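Local coordinates for acyl-CoA dehydrogenase family protein (Porphyromonas gingivalis, PDB 2OKU) that is the helical C-terminal domain of a protein that probably oxidises acyl-CoA thioesters with FAD as cofactor, at residues A[60-74]-A[105-118]. Numbering follows the deposited sequence.
Sequences LLDFQARRLVEMTAH and EQEKIDSYVRAFRP
I109 packs as a knob into the hole formed by R67, E70, M71 and H74 in a nearly antiparallel helix-helix contact that joins helix 58-87 to the end of helix 92-115 and the tail after it. Its CD1 lies 3.7 Å from E70 CB and also meets the edge of the H74 ring, while CG2 rests on R67 CB. The one direct hydrogen bond across the interface runs from Q106 NE2 to M71 O (2.9 Å, 159° at the hydrogen), the acceptor lying in the side-chain amide plane of Q106; the same NE2 is also bonded to M41 O of helix 32-53. Bent at chi2 (77°), selenomethionine M71 brings SE to 3.8 Å from Q106 CG. E105 CB covers one face of the H74 ring, 3.3 Å from H74 NE2, while H74 ND1 is hydrogen-bonded to Y98 OH of the second subunit. Helices 32-53, 58-87 and 92-115 are the three long helices of this all-helical acyl-CoA dehydrogenase C-terminal domain, and M71, D110 and V113 also touch helix 32-53. Further along, Y112 CE2 sits over one face of the R67 guanidinium, 3.5 Å from R67 CZ, with the two planes inclined by 38°. R67 NH1 donates to Q64 OE1, which sits at the edge of the Y112 ring; Q64 NE2 donates to a water that bridges to V113 O, so both ends of this buried amide are held. In the tail that follows helix 92-115, F116 extends its ring toward helix 58-87 and forms an offset stack with F63 (centroids 4.7 Å apart), and L60 CD1 meets the edge of the F116 ring.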
loop_
_atom_site.group_PDB
_atom_site.type_symbol
_atom_site.label_atom_id
_atom_site.label_comp_id
_atom_site.label_asym_id
_atom_site.label_seq_id
_atom_site.Cartn_x
_atom_site.Cartn_y
_atom_site.Cartn_z
ATOM N N LEU A 60 10.549 26.841 -0.706
ATOM C CA LEU A 60 11.063 25.479 -0.639
ATOM C C LEU A 60 9.986 24.537 -0.123
ATOM O O LEU A 60 9.790 23.467 -0.679
ATOM C CB LEU A 60 12.297 25.397 0.257
ATOM C CG LEU A 60 12.986 24.017 0.316
ATOM C CD1 LEU A 60 13.570 23.595 -1.045
ATOM C CD2 LEU A 60 14.066 24.042 1.359
ATOM N N LEU A 61 9.286 24.933 0.941
ATOM C CA LEU A 61 8.242 24.065 1.508
ATOM C C LEU A 61 7.166 23.819 0.485
ATOM O O LEU A 61 6.716 22.722 0.322
ATOM C CB LEU A 61 7.628 24.675 2.780
ATOM C CG LEU A 61 6.496 23.878 3.444
ATOM C CD1 LEU A 61 6.968 22.451 3.812
ATOM C CD2 LEU A 61 5.977 24.611 4.695
ATOM N N ASP A 62 6.728 24.868 -0.203
ATOM C CA ASP A 62 5.723 24.726 -1.231
ATOM C C ASP A 62 6.183 23.794 -2.356
ATOM O O ASP A 62 5.414 22.973 -2.871
ATOM C CB ASP A 62 5.390 26.108 -1.810
ATOM C CG ASP A 62 4.711 27.008 -0.808
ATOM O OD1 ASP A 62 4.185 26.505 0.223
ATOM O OD2 ASP A 62 4.713 28.237 -1.038
ATOM N N PHE A 63 7.445 23.927 -2.748
ATOM C CA PHE A 63 8.019 23.093 -3.823
ATOM C C PHE A 63 8.095 21.597 -3.426
ATOM O O PHE A 63 7.843 20.707 -4.243
ATOM C CB PHE A 63 9.407 23.622 -4.177
ATOM C CG PHE A 63 10.111 22.813 -5.193
ATOM C CD1 PHE A 63 9.704 22.829 -6.525
ATOM C CD2 PHE A 63 11.198 22.020 -4.827
ATOM C CE1 PHE A 63 10.374 22.052 -7.482
ATOM C CE2 PHE A 63 11.866 21.236 -5.766
ATOM C CZ PHE A 63 11.463 21.250 -7.096
ATOM N N GLN A 64 8.468 21.350 -2.172
ATOM C CA GLN A 64 8.671 20.002 -1.645
ATOM C C GLN A 64 7.430 19.409 -1.012
ATOM O O GLN A 64 7.450 18.252 -0.579
ATOM C CB GLN A 64 9.790 20.007 -0.605
ATOM C CG GLN A 64 11.161 20.522 -1.066
ATOM C CD GLN A 64 11.822 19.686 -2.154
ATOM O OE1 GLN A 64 11.152 18.982 -2.916
ATOM N NE2 GLN A 64 13.155 19.795 -2.260
ATOM N N ALA A 65 6.347 20.179 -0.945
ATOM C CA ALA A 65 5.117 19.732 -0.251
ATOM C C ALA A 65 4.603 18.361 -0.649
ATOM O O ALA A 65 4.374 17.510 0.215
ATOM C CB ALA A 65 3.976 20.792 -0.376
ATOM N N ARG A 66 4.412 18.133 -1.942
ATOM C CA ARG A 66 3.901 16.859 -2.412
ATOM C C ARG A 66 4.856 15.703 -2.058
ATOM O O ARG A 66 4.399 14.620 -1.700
ATOM C CB ARG A 66 3.661 16.892 -3.895
ATOM C CG ARG A 66 3.150 15.612 -4.445
ATOM C CD ARG A 66 3.091 15.650 -5.952
ATOM N NE ARG A 66 2.071 16.561 -6.466
ATOM C CZ ARG A 66 1.747 16.634 -7.758
ATOM N NH1 ARG A 66 2.374 15.847 -8.638
ATOM N NH2 ARG A 66 0.793 17.474 -8.176
ATOM N N ARG A 67 6.169 15.937 -2.132
ATOM C CA ARG A 67 7.146 14.900 -1.711
ATOM C C ARG A 67 7.068 14.568 -0.210
ATOM O O ARG A 67 7.218 13.405 0.190
ATOM C CB ARG A 67 8.569 15.319 -2.082
ATOM C CG ARG A 67 8.822 15.198 -3.539
ATOM C CD ARG A 67 10.199 15.716 -3.905
ATOM N NE ARG A 67 10.193 15.826 -5.318
ATOM C CZ ARG A 67 10.008 16.941 -6.036
ATOM N NH1 ARG A 67 9.904 18.154 -5.526
ATOM N NH2 ARG A 67 9.973 16.804 -7.315
ATOM N N LEU A 68 6.809 15.578 0.612
ATOM C CA LEU A 68 6.652 15.342 2.048
ATOM C C LEU A 68 5.367 14.569 2.326
ATOM O O LEU A 68 5.361 13.708 3.201
ATOM C CB LEU A 68 6.679 16.648 2.810
ATOM C CG LEU A 68 7.999 17.439 2.731
ATOM C CD1 LEU A 68 7.851 18.726 3.546
ATOM C CD2 LEU A 68 9.206 16.590 3.192
ATOM N N VAL A 69 4.292 14.881 1.592
ATOM C CA VAL A 69 3.074 14.072 1.635
ATOM C C VAL A 69 3.379 12.600 1.257
ATOM O O VAL A 69 3.048 11.673 2.006
ATOM C CB VAL A 69 1.953 14.622 0.736
ATOM C CG1 VAL A 69 0.773 13.623 0.708
ATOM C CG2 VAL A 69 1.489 16.024 1.169
ATOM N N GLU A 70 4.029 12.388 0.114
ATOM C CA GLU A 70 4.392 11.051 -0.326
ATOM C C GLU A 70 5.254 10.294 0.685
ATOM O O GLU A 70 5.020 9.117 0.944
ATOM C CB GLU A 70 5.130 11.112 -1.645
ATOM C CG GLU A 70 4.274 11.536 -2.797
ATOM C CD GLU A 70 5.119 11.623 -4.068
ATOM O OE1 GLU A 70 5.878 10.631 -4.349
ATOM O OE2 GLU A 70 5.021 12.667 -4.744
HETATM N N MSE A 71 6.244 10.992 1.241
HETATM C CA MSE A 71 7.147 10.425 2.225
HETATM C C MSE A 71 6.332 9.881 3.407
HETATM O O MSE A 71 6.561 8.767 3.910
HETATM C CB MSE A 71 8.133 11.509 2.684
HETATM C CG MSE A 71 9.239 11.000 3.560
HETATM SE SE MSE A 71 10.594 10.082 2.415
HETATM C CE MSE A 71 11.802 9.555 3.912
ATOM N N THR A 72 5.342 10.661 3.828
ATOM C CA THR A 72 4.451 10.252 4.887
ATOM C C THR A 72 3.544 9.086 4.491
ATOM O O THR A 72 3.353 8.154 5.292
ATOM C CB THR A 72 3.604 11.471 5.388
ATOM O OG1 THR A 72 4.491 12.529 5.813
ATOM C CG2 THR A 72 2.711 11.042 6.552
ATOM N N ALA A 73 2.953 9.170 3.300
ATOM C CA ALA A 73 2.070 8.146 2.753
ATOM C C ALA A 73 2.736 6.762 2.777
ATOM O O ALA A 73 2.113 5.752 3.155
ATOM C CB ALA A 73 1.631 8.517 1.309
ATOM N N HIS A 74 4.011 6.687 2.400
ATOM C CA HIS A 74 4.702 5.387 2.403
ATOM C C HIS A 74 4.692 4.746 3.795
ATOM O O HIS A 74 4.418 3.533 3.940
ATOM C CB HIS A 74 6.126 5.496 1.830
ATOM C CG HIS A 74 6.140 5.848 0.386
ATOM N ND1 HIS A 74 5.520 5.068 -0.564
ATOM C CD2 HIS A 74 6.651 6.914 -0.268
ATOM C CE1 HIS A 74 5.627 5.659 -1.743
ATOM N NE2 HIS A 74 6.342 6.763 -1.596
ATOM N N GLU A 105 10.914 3.938 -2.448
ATOM C CA GLU A 105 10.363 5.228 -2.805
ATOM C C GLU A 105 10.718 6.299 -1.796
ATOM O O GLU A 105 11.051 7.411 -2.199
ATOM C CB GLU A 105 8.846 5.139 -3.053
ATOM C CG GLU A 105 8.414 4.246 -4.232
ATOM C CD GLU A 105 9.082 4.656 -5.539
ATOM O OE1 GLU A 105 8.945 5.808 -5.933
ATOM O OE2 GLU A 105 9.793 3.839 -6.130
ATOM N N GLN A 106 10.736 5.960 -0.504
ATOM C CA GLN A 106 11.171 6.889 0.522
ATOM C C GLN A 106 12.644 7.302 0.312
ATOM O O GLN A 106 13.013 8.445 0.513
ATOM C CB GLN A 106 11.023 6.295 1.915
ATOM C CG GLN A 106 9.643 6.433 2.534
ATOM C CD GLN A 106 9.714 6.379 4.055
ATOM O OE1 GLN A 106 10.582 5.701 4.626
ATOM N NE2 GLN A 106 8.790 7.083 4.723
ATOM N N GLU A 107 13.472 6.350 -0.094
ATOM C CA GLU A 107 14.883 6.618 -0.288
ATOM C C GLU A 107 15.095 7.608 -1.455
ATOM O O GLU A 107 15.865 8.541 -1.346
ATOM C CB GLU A 107 15.636 5.315 -0.530
ATOM C CG GLU A 107 17.119 5.452 -0.776
ATOM C CD GLU A 107 17.904 6.304 0.222
ATOM O OE1 GLU A 107 17.660 6.206 1.442
ATOM O OE2 GLU A 107 18.823 7.038 -0.222
ATOM N N LYS A 108 14.364 7.413 -2.540
ATOM C CA LYS A 108 14.431 8.311 -3.702
ATOM C C LYS A 108 14.035 9.756 -3.306
ATOM O O LYS A 108 14.710 10.736 -3.650
ATOM C CB LYS A 108 13.507 7.801 -4.809
ATOM C CG LYS A 108 13.948 6.501 -5.538
ATOM C CD LYS A 108 12.783 6.088 -6.443
ATOM C CE LYS A 108 12.985 4.782 -7.104
ATOM N NZ LYS A 108 11.841 4.435 -7.995
ATOM N N ILE A 109 12.970 9.859 -2.529
ATOM C CA ILE A 109 12.487 11.154 -2.059
ATOM C C ILE A 109 13.505 11.782 -1.114
ATOM O O ILE A 109 13.891 12.930 -1.291
ATOM C CB ILE A 109 11.122 11.080 -1.349
ATOM C CG1 ILE A 109 10.011 10.574 -2.283
ATOM C CG2 ILE A 109 10.773 12.487 -0.760
ATOM C CD1 ILE A 109 8.719 10.079 -1.570
ATOM N N ASP A 110 13.932 11.032 -0.101
ATOM C CA ASP A 110 14.906 11.544 0.875
ATOM C C ASP A 110 16.205 12.077 0.204
ATOM O O ASP A 110 16.658 13.167 0.508
ATOM C CB ASP A 110 15.258 10.429 1.866
ATOM C CG ASP A 110 16.078 10.936 3.015
ATOM O OD1 ASP A 110 15.513 11.599 3.877
ATOM O OD2 ASP A 110 17.285 10.661 3.038
ATOM N N SER A 111 16.763 11.289 -0.705
ATOM C CA SER A 111 17.966 11.639 -1.473
ATOM C C SER A 111 17.776 12.932 -2.300
ATOM O O SER A 111 18.584 13.859 -2.224
ATOM C CB SER A 111 18.358 10.448 -2.350
ATOM O OG SER A 111 19.492 10.758 -3.147
ATOM N N TYR A 112 16.675 12.989 -3.042
ATOM C CA TYR A 112 16.338 14.158 -3.839
ATOM C C TYR A 112 16.183 15.417 -3.013
ATOM O O TYR A 112 16.798 16.432 -3.309
ATOM C CB TYR A 112 15.060 13.928 -4.668
ATOM C CG TYR A 112 14.668 15.211 -5.413
ATOM C CD1 TYR A 112 15.215 15.492 -6.658
ATOM C CD2 TYR A 112 13.800 16.115 -4.854
ATOM C CE1 TYR A 112 14.891 16.667 -7.348
ATOM C CE2 TYR A 112 13.447 17.296 -5.533
ATOM C CZ TYR A 112 14.011 17.551 -6.786
ATOM O OH TYR A 112 13.684 18.701 -7.466
ATOM N N VAL A 113 15.351 15.350 -1.976
ATOM C CA VAL A 113 15.068 16.511 -1.130
ATOM C C VAL A 113 16.312 17.021 -0.407
ATOM O O VAL A 113 16.548 18.245 -0.327
ATOM C CB VAL A 113 13.922 16.213 -0.141
ATOM C CG1 VAL A 113 13.753 17.348 0.893
ATOM C CG2 VAL A 113 12.632 15.953 -0.937
ATOM N N ARG A 114 17.115 16.091 0.098
ATOM C CA ARG A 114 18.344 16.449 0.802
ATOM C C ARG A 114 19.455 16.995 -0.115
ATOM O O ARG A 114 20.296 17.770 0.337
ATOM C CB ARG A 114 18.828 15.257 1.635
ATOM C CG ARG A 114 17.920 15.027 2.863
ATOM C CD ARG A 114 18.390 13.850 3.714
ATOM N NE ARG A 114 17.433 13.590 4.791
ATOM C CZ ARG A 114 17.434 14.228 5.956
ATOM N NH1 ARG A 114 18.358 15.143 6.215
ATOM N NH2 ARG A 114 16.534 13.926 6.880
ATOM N N ALA A 115 19.451 16.595 -1.377
ATOM C CA ALA A 115 20.442 17.072 -2.355
ATOM C C ALA A 115 20.001 18.369 -3.041
ATOM O O ALA A 115 20.789 19.023 -3.712
ATOM C CB ALA A 115 20.727 16.015 -3.373
ATOM N N PHE A 116 18.740 18.744 -2.872
ATOM C CA PHE A 116 18.177 19.856 -3.625
ATOM C C PHE A 116 18.730 21.189 -3.125
ATOM O O PHE A 116 18.730 21.460 -1.941
ATOM C CB PHE A 116 16.644 19.838 -3.542
ATOM C CG PHE A 116 15.985 20.886 -4.381
ATOM C CD1 PHE A 116 15.870 20.719 -5.751
ATOM C CD2 PHE A 116 15.497 22.053 -3.809
ATOM C CE1 PHE A 116 15.268 21.712 -6.555
ATOM C CE2 PHE A 116 14.884 23.045 -4.606
ATOM C CZ PHE A 116 14.777 22.866 -5.976
ATOM N N ARG A 117 19.209 22.023 -4.034
ATOM C CA ARG A 117 19.700 23.353 -3.653
ATOM C C ARG A 117 18.555 24.362 -3.789
ATOM O O ARG A 117 18.011 24.522 -4.883
ATOM C CB ARG A 117 20.873 23.754 -4.545
ATOM C CG ARG A 117 21.994 22.697 -4.680
ATOM C CD ARG A 117 23.235 23.270 -5.407
ATOM N NE ARG A 117 23.533 24.627 -4.924
ATOM C CZ ARG A 117 23.281 25.767 -5.579
ATOM N NH1 ARG A 117 22.745 25.761 -6.809
ATOM N NH2 ARG A 117 23.585 26.931 -5.004
ATOM N N PRO A 118 18.161 25.031 -2.688
ATOM C CA PRO A 118 17.052 25.996 -2.684
ATOM C C PRO A 118 17.201 27.144 -3.699
ATOM O O PRO A 118 16.201 27.647 -4.217
ATOM C CB PRO A 118 17.075 26.525 -1.257
ATOM C CG PRO A 118 17.574 25.362 -0.479
ATOM C CD PRO A 118 18.693 24.851 -1.325
HETATM O O HOH W 1 15.025 20.464 -0.190
#